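Local coordinates for protein muconate cycloisomerase (Azorhizobium caulinodans, PDB 3MY9) that belongs to the enolase superfamily, pairing a mandelate racemase/muconate lactonizing enzyme-type N-terminal domain with a TIM-barrel-like domain that binds magnesium, at residues L257-V260 and V261-Q264. Sequence-based numbering, arbitrary orientation.
Sequences LMEV and VRRQ
V261 N to L257 O (2.8 Å, the straightest at 166°), R262 N to M258 O, and R263 N to E259 O are the i+4 to i hydrogen bonds that close the last turns of helix 254-263. Q264 then leaves the helix with a positive phi and a backbone bond from its N to V261 O, in a Schellman motif. On the polar side, E259 OE2 receives both arginines in salt bridges. R263 NH2 is the closer donor, at 2.6 Å from E259 OE2, and comes in on the anti side of the carboxylate, tilted out of its plane; the oxygen sits at the edge of the R263 guanidinium, almost in its plane, and the two planes stand 72° apart. R263 achieves this by bending at chi2 (-87°) and again at chi3, which folds its CG and CD back past the same oxygen. R262 instead runs extended alongside E259, and its NH1 makes a salt bridge of 3.0 Å to E259 OE2 that is weak as a hydrogen bond. Long, flexible arginines suit these places, three and four residues, about one helical turn, beyond the acid, where both guanidinium groups gather round one carboxylate oxygen. The other carboxylate oxygen, E259 OE1, pairs with R263 of a second subunit, and R263 reciprocates with E259 there, making the network part of the subunit interface. The other flank is apolar: L257 CD1 lies 4.1 Å from V261 CG2, while M258, bent so that its methyl turns back, brings CE to 4.0 Å from V261 CB. These apolar side chains, branched in leucine and valine and flexible in methionine, suit a surface that packs on helix 279-292. The arrangement is a helix C-terminus closed by a Schellman motif and carrying an i to i+3/i+4 salt-bridge network, in the beta-alpha-beta unit from strand 245-247 to strand 268-270 of the TIM-barrel-like domain.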
ATOM      1  N   LEU A 257      -2.642  -4.849  19.881  1.00 38.47           N
ATOM      2  CA  LEU A 257      -1.637  -3.819  19.873  1.00 38.05           C
ATOM      3  C   LEU A 257      -0.862  -3.864  18.563  1.00 38.74           C
ATOM      4  O   LEU A 257      -0.673  -2.828  17.951  1.00 38.10           O
ATOM      5  CB  LEU A 257      -0.702  -3.927  21.075  1.00 37.61           C
ATOM      6  CG  LEU A 257       0.444  -2.893  21.133  1.00 37.07           C
ATOM      7  CD1 LEU A 257      -0.084  -1.453  21.149  1.00 36.26           C
ATOM      8  CD2 LEU A 257       1.305  -3.174  22.344  1.00 35.58           C
ATOM      9  N   MET A 258      -0.461  -5.045  18.100  1.00 40.12           N
ATOM     10  CA  MET A 258       0.227  -5.126  16.798  1.00 41.92           C
ATOM     11  C   MET A 258      -0.590  -4.537  15.652  1.00 41.88           C
ATOM     12  O   MET A 258      -0.038  -3.911  14.749  1.00 41.59           O
ATOM     13  CB  MET A 258       0.690  -6.555  16.446  1.00 43.48           C
ATOM     14  CG  MET A 258       1.910  -7.014  17.286  1.00 46.38           C
ATOM     15  SD  MET A 258       3.541  -6.171  17.109  1.00 44.85           S
ATOM     16  CE  MET A 258       3.224  -4.638  16.308  1.00 52.57           C
ATOM     17  N   GLU A 259      -1.910  -4.711  15.697  1.00 42.49           N
ATOM     18  CA  GLU A 259      -2.771  -4.118  14.669  1.00 42.26           C
ATOM     19  C   GLU A 259      -2.919  -2.600  14.854  1.00 39.85           C
ATOM     20  O   GLU A 259      -2.964  -1.855  13.881  1.00 39.50           O
ATOM     21  CB  GLU A 259      -4.124  -4.798  14.662  1.00 43.81           C
ATOM     22  CG  GLU A 259      -4.961  -4.435  13.451  1.00 49.34           C
ATOM     23  CD  GLU A 259      -4.358  -4.921  12.119  1.00 52.94           C
ATOM     24  OE1 GLU A 259      -3.653  -5.956  12.062  1.00 56.70           O
ATOM     25  OE2 GLU A 259      -4.600  -4.238  11.112  1.00 59.17           O
ATOM     26  N   VAL A 260      -2.999  -2.144  16.098  1.00 37.69           N
ATOM     27  CA  VAL A 260      -3.044  -0.732  16.380  1.00 36.41           C
ATOM     28  C   VAL A 260      -1.753  -0.069  15.836  1.00 36.29           C
ATOM     29  O   VAL A 260      -1.822   0.985  15.218  1.00 34.93           O
ATOM     30  CB  VAL A 260      -3.252  -0.476  17.894  1.00 35.87           C
ATOM     31  CG1 VAL A 260      -2.945   0.959  18.304  1.00 35.48           C
ATOM     32  CG2 VAL A 260      -4.693  -0.885  18.313  1.00 37.36           C
ATOM     33  N   VAL A 261      -0.590  -0.674  16.088  1.00 35.76           N
ATOM     34  CA  VAL A 261       0.667  -0.120  15.606  1.00 36.32           C
ATOM     35  C   VAL A 261       0.669  -0.091  14.091  1.00 37.36           C
ATOM     36  O   VAL A 261       0.985   0.914  13.501  1.00 36.15           O
ATOM     37  CB  VAL A 261       1.873  -0.915  16.109  1.00 37.17           C
ATOM     38  CG1 VAL A 261       3.172  -0.424  15.480  1.00 37.61           C
ATOM     39  CG2 VAL A 261       1.934  -0.863  17.637  1.00 35.55           C
ATOM     40  N   ARG A 262       0.272  -1.199  13.478  1.00 39.96           N
ATOM     41  CA  ARG A 262       0.314  -1.352  12.024  1.00 41.84           C
ATOM     42  C   ARG A 262      -0.558  -0.329  11.327  1.00 41.67           C
ATOM     43  O   ARG A 262      -0.224   0.138  10.231  1.00 40.50           O
ATOM     44  CB  ARG A 262      -0.192  -2.738  11.667  1.00 44.12           C
ATOM     45  CG  ARG A 262      -0.173  -3.066  10.194  1.00 50.11           C
ATOM     46  CD  ARG A 262      -0.707  -4.491   9.931  1.00 56.22           C
ATOM     47  NE  ARG A 262      -1.027  -4.647   8.517  1.00 61.79           N
ATOM     48  CZ  ARG A 262      -2.138  -4.199   7.926  1.00 64.79           C
ATOM     49  NH1 ARG A 262      -3.079  -3.589   8.626  1.00 62.99           N
ATOM     50  NH2 ARG A 262      -2.303  -4.385   6.612  1.00 69.25           N
ATOM     51  N   ARG A 263      -1.705  -0.026  11.939  1.00 40.60           N
ATOM     52  CA  ARG A 263      -2.640   0.927  11.365  1.00 41.59           C
ATOM     53  C   ARG A 263      -2.381   2.342  11.908  1.00 39.62           C
ATOM     54  O   ARG A 263      -3.030   3.278  11.471  1.00 39.22           O
ATOM     55  CB  ARG A 263      -4.092   0.531  11.679  1.00 42.13           C
ATOM     56  CG  ARG A 263      -4.491  -0.858  11.219  1.00 48.01           C
ATOM     57  CD  ARG A 263      -4.997  -0.892   9.794  1.00 52.64           C
ATOM     58  NE  ARG A 263      -6.459  -0.826   9.737  1.00 56.41           N
ATOM     59  CZ  ARG A 263      -7.278  -1.835  10.015  1.00 58.51           C
ATOM     60  NH1 ARG A 263      -8.578  -1.649   9.928  1.00 60.98           N
ATOM     61  NH2 ARG A 263      -6.813  -3.019  10.408  1.00 60.33           N
ATOM     62  N   GLN A 264      -1.458   2.487  12.867  1.00 38.08           N
ATOM     63  CA  GLN A 264      -1.243   3.764  13.557  1.00 37.55           C
ATOM     64  C   GLN A 264      -2.571   4.337  14.068  1.00 35.96           C
ATOM     65  O   GLN A 264      -2.889   5.533  13.896  1.00 34.35           O
ATOM     66  CB  GLN A 264      -0.534   4.783  12.628  1.00 39.25           C
ATOM     67  CG  GLN A 264       0.831   4.265  12.007  1.00 42.89           C
ATOM     68  CD  GLN A 264       1.405   5.278  11.040  1.00 48.83           C
ATOM     69  OE1 GLN A 264       1.221   5.170   9.831  1.00 56.84           O
ATOM     70  NE2 GLN A 264       2.026   6.312  11.574  1.00 50.85           N
TER